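Local coordinates for protein tyrosine--tRNA ligase, mitochondrial (Coccidioides posadasii, PDB 5IJX) that probably attaches L-tyrosine to mitochondrial tRNA(Tyr) at the expense of ATP, and is represented here by its tyrosine-binding class I catalytic domain, at residues Q35-V47 against L85-L98. Numbering follows the deposited sequence.
Sequences QSFLSFLEERGLV and LPFMILGWAYVHGL
W92 meets five residues of 35-47 along its length. Its CB lies 4.0 Å from F37 CZ and also touches L41 CD2. Farther out, CD1 in the five-membered ring meets L46 CD1 at 3.7 Å. The six-membered ring then turns one face to F40: F40 CE2 comes within 3.5 Å of W92 CE3, and F40 CZ sits near CZ3 and CH2. The planes stand at 80°, an edge-to-face pair with F40 supplying the edge. At the far rim, W92 CZ2 lies over one face of the R44 guanidinium. R44 reaches this place by bending at chi2 and chi3, and its NE and NH1 bond to the carbonyls of K331 and V336, which fix the group.

F37 packs beside W92. Its chi1 of -176° swings the ring away from the backbone N, and the ring's edge reaches the backbone at W92 and A93. F37 CZ ends 3.4 Å from A93 N. L98 CD1 packs on one ring face in a CH-pi contact, 4.1 Å from the F37 ring centroid, and L41 CG lies over the opposite face. H96 turns a face toward F37 CE1, and the two rings pair obliquely. F37, F40, W92 and H96 form an aromatic cluster. At the other end, L46 CB packs on I89 CG1 at 3.8 Å, and L46 CD2 touches L85 CD2. No hydrogen bond crosses the interface.

Both helices end in Schellman motifs, at G45 and G97, and the residues that follow, L46 and L98, join the packing. The segment axes run at 140°. Helix 84-95 follows strand 67-72 and leads into the parallel strand 99-104, a beta-alpha-beta crossover of the Rossmann-like catalytic fold. I89 of the helix touches strand 279-283, and L98, just after it, touches F68 of strand 67-72, while F37 also touches helix 54-63.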
loop_
_atom_site.group_PDB
_atom_site.type_symbol
_atom_site.label_atom_id
_atom_site.label_comp_id
_atom_site.label_asym_id
_atom_site.label_seq_id
_atom_site.Cartn_x
_atom_site.Cartn_y
_atom_site.Cartn_z
ATOM N N GLN A 35 18.880 40.461 1.278
ATOM C CA GLN A 35 18.973 39.288 2.135
ATOM C C GLN A 35 18.159 38.138 1.557
ATOM O O GLN A 35 17.022 38.322 1.112
ATOM C CB GLN A 35 18.476 39.608 3.546
ATOM C CG GLN A 35 18.677 38.468 4.537
ATOM C CD GLN A 35 18.122 38.776 5.916
ATOM O OE1 GLN A 35 17.082 39.420 6.048
ATOM N NE2 GLN A 35 18.820 38.317 6.951
ATOM N N SER A 36 18.747 36.945 1.576
ATOM C CA SER A 36 18.057 35.762 1.089
ATOM C C SER A 36 16.869 35.428 1.988
ATOM O O SER A 36 16.764 35.890 3.128
ATOM C CB SER A 36 19.011 34.569 1.022
ATOM O OG SER A 36 19.293 34.072 2.320
ATOM N N PHE A 37 15.967 34.601 1.459
ATOM C CA PHE A 37 14.765 34.244 2.204
ATOM C C PHE A 37 15.095 33.338 3.384
ATOM O O PHE A 37 14.565 33.526 4.487
ATOM C CB PHE A 37 13.760 33.573 1.271
ATOM C CG PHE A 37 12.446 33.253 1.923
ATOM C CD1 PHE A 37 11.575 34.267 2.288
ATOM C CD2 PHE A 37 12.077 31.941 2.163
ATOM C CE1 PHE A 37 10.363 33.976 2.886
ATOM C CE2 PHE A 37 10.866 31.644 2.760
ATOM C CZ PHE A 37 10.009 32.662 3.122
ATOM N N LEU A 38 15.971 32.353 3.176
ATOM C CA LEU A 38 16.345 31.455 4.264
ATOM C C LEU A 38 17.034 32.219 5.388
ATOM O O LEU A 38 16.702 32.047 6.567
ATOM C CB LEU A 38 17.246 30.341 3.731
ATOM C CG LEU A 38 17.593 29.228 4.718
ATOM C CD1 LEU A 38 16.340 28.484 5.162
ATOM C CD2 LEU A 38 18.595 28.269 4.096
ATOM N N SER A 39 18.004 33.068 5.040
ATOM C CA SER A 39 18.652 33.907 6.043
ATOM C C SER A 39 17.622 34.689 6.849
ATOM O O SER A 39 17.731 34.800 8.078
ATOM C CB SER A 39 19.639 34.859 5.366
ATOM O OG SER A 39 20.260 35.710 6.312
ATOM N N PHE A 40 16.609 35.233 6.173
ATOM C CA PHE A 40 15.569 35.984 6.869
ATOM C C PHE A 40 14.809 35.090 7.841
ATOM O O PHE A 40 14.640 35.438 9.017
ATOM C CB PHE A 40 14.619 36.617 5.853
ATOM C CG PHE A 40 13.445 37.313 6.474
ATOM C CD1 PHE A 40 13.614 38.491 7.180
ATOM C CD2 PHE A 40 12.170 36.792 6.343
ATOM C CE1 PHE A 40 12.533 39.132 7.751
ATOM C CE2 PHE A 40 11.084 37.429 6.911
ATOM C CZ PHE A 40 11.266 38.601 7.615
ATOM N N LEU A 41 14.343 33.928 7.371
ATOM C CA LEU A 41 13.662 32.995 8.265
ATOM C C LEU A 41 14.516 32.689 9.489
ATOM O O LEU A 41 13.999 32.565 10.607
ATOM C CB LEU A 41 13.319 31.698 7.526
ATOM C CG LEU A 41 12.201 31.719 6.479
ATOM C CD1 LEU A 41 11.980 30.313 5.947
ATOM C CD2 LEU A 41 10.903 32.281 7.044
ATOM N N GLU A 42 15.831 32.564 9.297
ATOM C CA GLU A 42 16.722 32.304 10.423
ATOM C C GLU A 42 16.729 33.479 11.394
ATOM O O GLU A 42 16.597 33.293 12.609
ATOM C CB GLU A 42 18.137 32.015 9.919
ATOM C CG GLU A 42 18.266 30.724 9.128
ATOM C CD GLU A 42 19.660 30.520 8.567
ATOM O OE1 GLU A 42 20.416 31.509 8.478
ATOM O OE2 GLU A 42 20.002 29.369 8.219
ATOM N N GLU A 43 16.880 34.702 10.878
ATOM C CA GLU A 43 16.911 35.861 11.761
ATOM C C GLU A 43 15.589 36.051 12.495
ATOM O O GLU A 43 15.544 36.795 13.481
ATOM C CB GLU A 43 17.285 37.122 10.967
ATOM C CG GLU A 43 16.141 38.089 10.666
ATOM C CD GLU A 43 16.610 39.318 9.904
ATOM O OE1 GLU A 43 17.836 39.474 9.724
ATOM O OE2 GLU A 43 15.754 40.127 9.487
ATOM N N ARG A 44 14.519 35.397 12.046
ATOM C CA ARG A 44 13.254 35.389 12.768
ATOM C C ARG A 44 13.136 34.217 13.735
ATOM O O ARG A 44 12.140 34.127 14.458
ATOM C CB ARG A 44 12.076 35.353 11.785
ATOM C CG ARG A 44 12.064 36.478 10.758
ATOM C CD ARG A 44 11.860 37.852 11.388
ATOM N NE ARG A 44 10.526 38.014 11.963
ATOM C CZ ARG A 44 9.965 39.188 12.236
ATOM N NH1 ARG A 44 10.614 40.317 11.982
ATOM N NH2 ARG A 44 8.747 39.240 12.757
ATOM N N GLY A 45 14.119 33.318 13.762
ATOM C CA GLY A 45 14.083 32.200 14.682
ATOM C C GLY A 45 13.075 31.131 14.337
ATOM O O GLY A 45 12.767 30.289 15.185
ATOM N N LEU A 46 12.547 31.137 13.112
ATOM C CA LEU A 46 11.601 30.113 12.688
ATOM C C LEU A 46 12.283 28.857 12.164
ATOM O O LEU A 46 11.590 27.883 11.853
ATOM C CB LEU A 46 10.673 30.666 11.603
ATOM C CG LEU A 46 9.724 31.795 12.016
ATOM C CD1 LEU A 46 8.956 32.304 10.807
ATOM C CD2 LEU A 46 8.760 31.338 13.103
ATOM N N VAL A 47 13.606 28.851 12.062
ATOM C CA VAL A 47 14.346 27.733 11.490
ATOM C C VAL A 47 15.030 27.014 12.643
ATOM O O VAL A 47 16.068 27.463 13.139
ATOM C CB VAL A 47 15.361 28.195 10.439
ATOM C CG1 VAL A 47 16.117 27.001 9.867
ATOM C CG2 VAL A 47 14.662 28.969 9.332
ATOM N N LEU A 85 3.969 27.915 13.829
ATOM C CA LEU A 85 5.295 28.265 13.323
ATOM C C LEU A 85 5.521 27.789 11.896
ATOM O O LEU A 85 5.958 28.602 11.062
ATOM C CB LEU A 85 6.374 27.728 14.263
ATOM C CG LEU A 85 6.264 28.182 15.716
ATOM C CD1 LEU A 85 7.458 27.644 16.478
ATOM C CD2 LEU A 85 6.172 29.699 15.830
ATOM N N PRO A 86 5.276 26.524 11.540
ATOM C CA PRO A 86 5.345 26.168 10.114
ATOM C C PRO A 86 4.522 27.113 9.263
ATOM O O PRO A 86 5.011 27.648 8.260
ATOM C CB PRO A 86 4.799 24.734 10.082
ATOM C CG PRO A 86 5.001 24.211 11.454
ATOM C CD PRO A 86 4.885 25.378 12.380
ATOM N N PHE A 87 3.280 27.369 9.674
ATOM C CA PHE A 87 2.408 28.237 8.899
ATOM C C PHE A 87 2.977 29.645 8.802
ATOM O O PHE A 87 2.930 30.265 7.731
ATOM C CB PHE A 87 1.013 28.236 9.521
ATOM C CG PHE A 87 0.324 26.897 9.445
ATOM C CD1 PHE A 87 0.584 26.031 8.395
ATOM C CD2 PHE A 87 -0.571 26.499 10.424
ATOM C CE1 PHE A 87 -0.037 24.807 8.317
ATOM C CE2 PHE A 87 -1.195 25.267 10.350
ATOM C CZ PHE A 87 -0.925 24.424 9.293
HETATM N N MSE A 88 3.535 30.160 9.894
HETATM C CA MSE A 88 4.236 31.435 9.835
HETATM C C MSE A 88 5.187 31.396 8.648
HETATM O O MSE A 88 5.122 32.261 7.771
HETATM C CB MSE A 88 5.002 31.723 11.129
HETATM C CG MSE A 88 4.126 32.011 12.344
HETATM SE SE MSE A 88 2.823 33.438 12.074
HETATM C CE MSE A 88 3.996 34.790 11.306
ATOM N N ILE A 89 6.043 30.370 8.599
ATOM C CA ILE A 89 6.957 30.237 7.467
ATOM C C ILE A 89 6.176 30.316 6.162
ATOM O O ILE A 89 6.441 31.174 5.309
ATOM C CB ILE A 89 7.776 28.935 7.578
ATOM C CG1 ILE A 89 8.762 29.045 8.749
ATOM C CG2 ILE A 89 8.509 28.640 6.263
ATOM C CD1 ILE A 89 9.739 27.883 8.888
ATOM N N LEU A 90 5.169 29.451 6.007
ATOM C CA LEU A 90 4.330 29.513 4.816
ATOM C C LEU A 90 3.876 30.942 4.559
ATOM O O LEU A 90 4.069 31.485 3.464
ATOM C CB LEU A 90 3.117 28.591 4.961
ATOM C CG LEU A 90 3.340 27.076 4.928
ATOM C CD1 LEU A 90 2.005 26.370 4.762
ATOM C CD2 LEU A 90 4.301 26.650 3.824
ATOM N N GLY A 91 3.296 31.576 5.577
ATOM C CA GLY A 91 2.866 32.955 5.468
ATOM C C GLY A 91 3.955 33.790 4.838
ATOM O O GLY A 91 3.767 34.370 3.760
ATOM N N TRP A 92 5.122 33.822 5.485
ATOM C CA TRP A 92 6.241 34.567 4.926
ATOM C C TRP A 92 6.464 34.163 3.476
ATOM O O TRP A 92 6.420 35.003 2.571
ATOM C CB TRP A 92 7.503 34.338 5.760
ATOM C CG TRP A 92 7.491 35.071 7.075
ATOM C CD1 TRP A 92 7.420 34.522 8.323
ATOM C CD2 TRP A 92 7.543 36.492 7.266
ATOM N NE1 TRP A 92 7.429 35.512 9.278
ATOM C CE2 TRP A 92 7.504 36.729 8.654
ATOM C CE3 TRP A 92 7.619 37.585 6.397
ATOM C CZ2 TRP A 92 7.542 38.009 9.193
ATOM C CZ3 TRP A 92 7.653 38.858 6.937
ATOM C CH2 TRP A 92 7.614 39.058 8.320
ATOM N N ALA A 93 6.660 32.864 3.238
ATOM C CA ALA A 93 6.850 32.378 1.878
ATOM C C ALA A 93 5.821 32.992 0.940
ATOM O O ALA A 93 6.168 33.581 -0.092
ATOM C CB ALA A 93 6.764 30.851 1.854
ATOM N N TYR A 94 4.545 32.902 1.311
ATOM C CA TYR A 94 3.494 33.408 0.438
ATOM C C TYR A 94 3.718 34.875 0.096
ATOM O O TYR A 94 3.699 35.260 -1.079
ATOM C CB TYR A 94 2.132 33.211 1.096
ATOM C CG TYR A 94 1.006 33.908 0.367
ATOM C CD1 TYR A 94 0.565 33.448 -0.865
ATOM C CD2 TYR A 94 0.383 35.023 0.910
ATOM C CE1 TYR A 94 -0.460 34.077 -1.536
ATOM C CE2 TYR A 94 -0.644 35.658 0.249
ATOM C CZ TYR A 94 -1.061 35.182 -0.975
ATOM O OH TYR A 94 -2.087 35.815 -1.636
ATOM N N VAL A 95 3.978 35.705 1.105
ATOM C CA VAL A 95 4.005 37.150 0.894
ATOM C C VAL A 95 5.319 37.520 0.227
ATOM O O VAL A 95 5.555 38.692 -0.091
ATOM C CB VAL A 95 3.811 37.935 2.208
ATOM C CG1 VAL A 95 2.453 37.618 2.828
ATOM C CG2 VAL A 95 4.943 37.651 3.188
ATOM N N HIS A 96 6.190 36.535 0.018
ATOM C CA HIS A 96 7.429 36.771 -0.706
ATOM C C HIS A 96 7.372 36.248 -2.138
ATOM O O HIS A 96 8.412 36.170 -2.802
ATOM C CB HIS A 96 8.615 36.156 0.044
ATOM C CG HIS A 96 9.144 37.025 1.147
ATOM N ND1 HIS A 96 10.337 37.709 1.048
ATOM C CD2 HIS A 96 8.638 37.327 2.366
ATOM C CE1 HIS A 96 10.545 38.395 2.159
ATOM N NE2 HIS A 96 9.528 38.181 2.974
ATOM N N GLY A 97 6.183 35.908 -2.634
ATOM C CA GLY A 97 6.027 35.438 -3.993
ATOM C C GLY A 97 6.263 33.961 -4.190
ATOM O O GLY A 97 6.101 33.469 -5.315
ATOM N N LEU A 98 6.645 33.239 -3.143
ATOM C CA LEU A 98 6.812 31.797 -3.218
ATOM C C LEU A 98 5.480 31.110 -2.954
ATOM O O LEU A 98 4.609 31.649 -2.265
ATOM C CB LEU A 98 7.863 31.328 -2.212
ATOM C CG LEU A 98 9.290 31.767 -2.546
ATOM C CD1 LEU A 98 10.150 31.848 -1.298
ATOM C CD2 LEU A 98 9.910 30.816 -3.561
#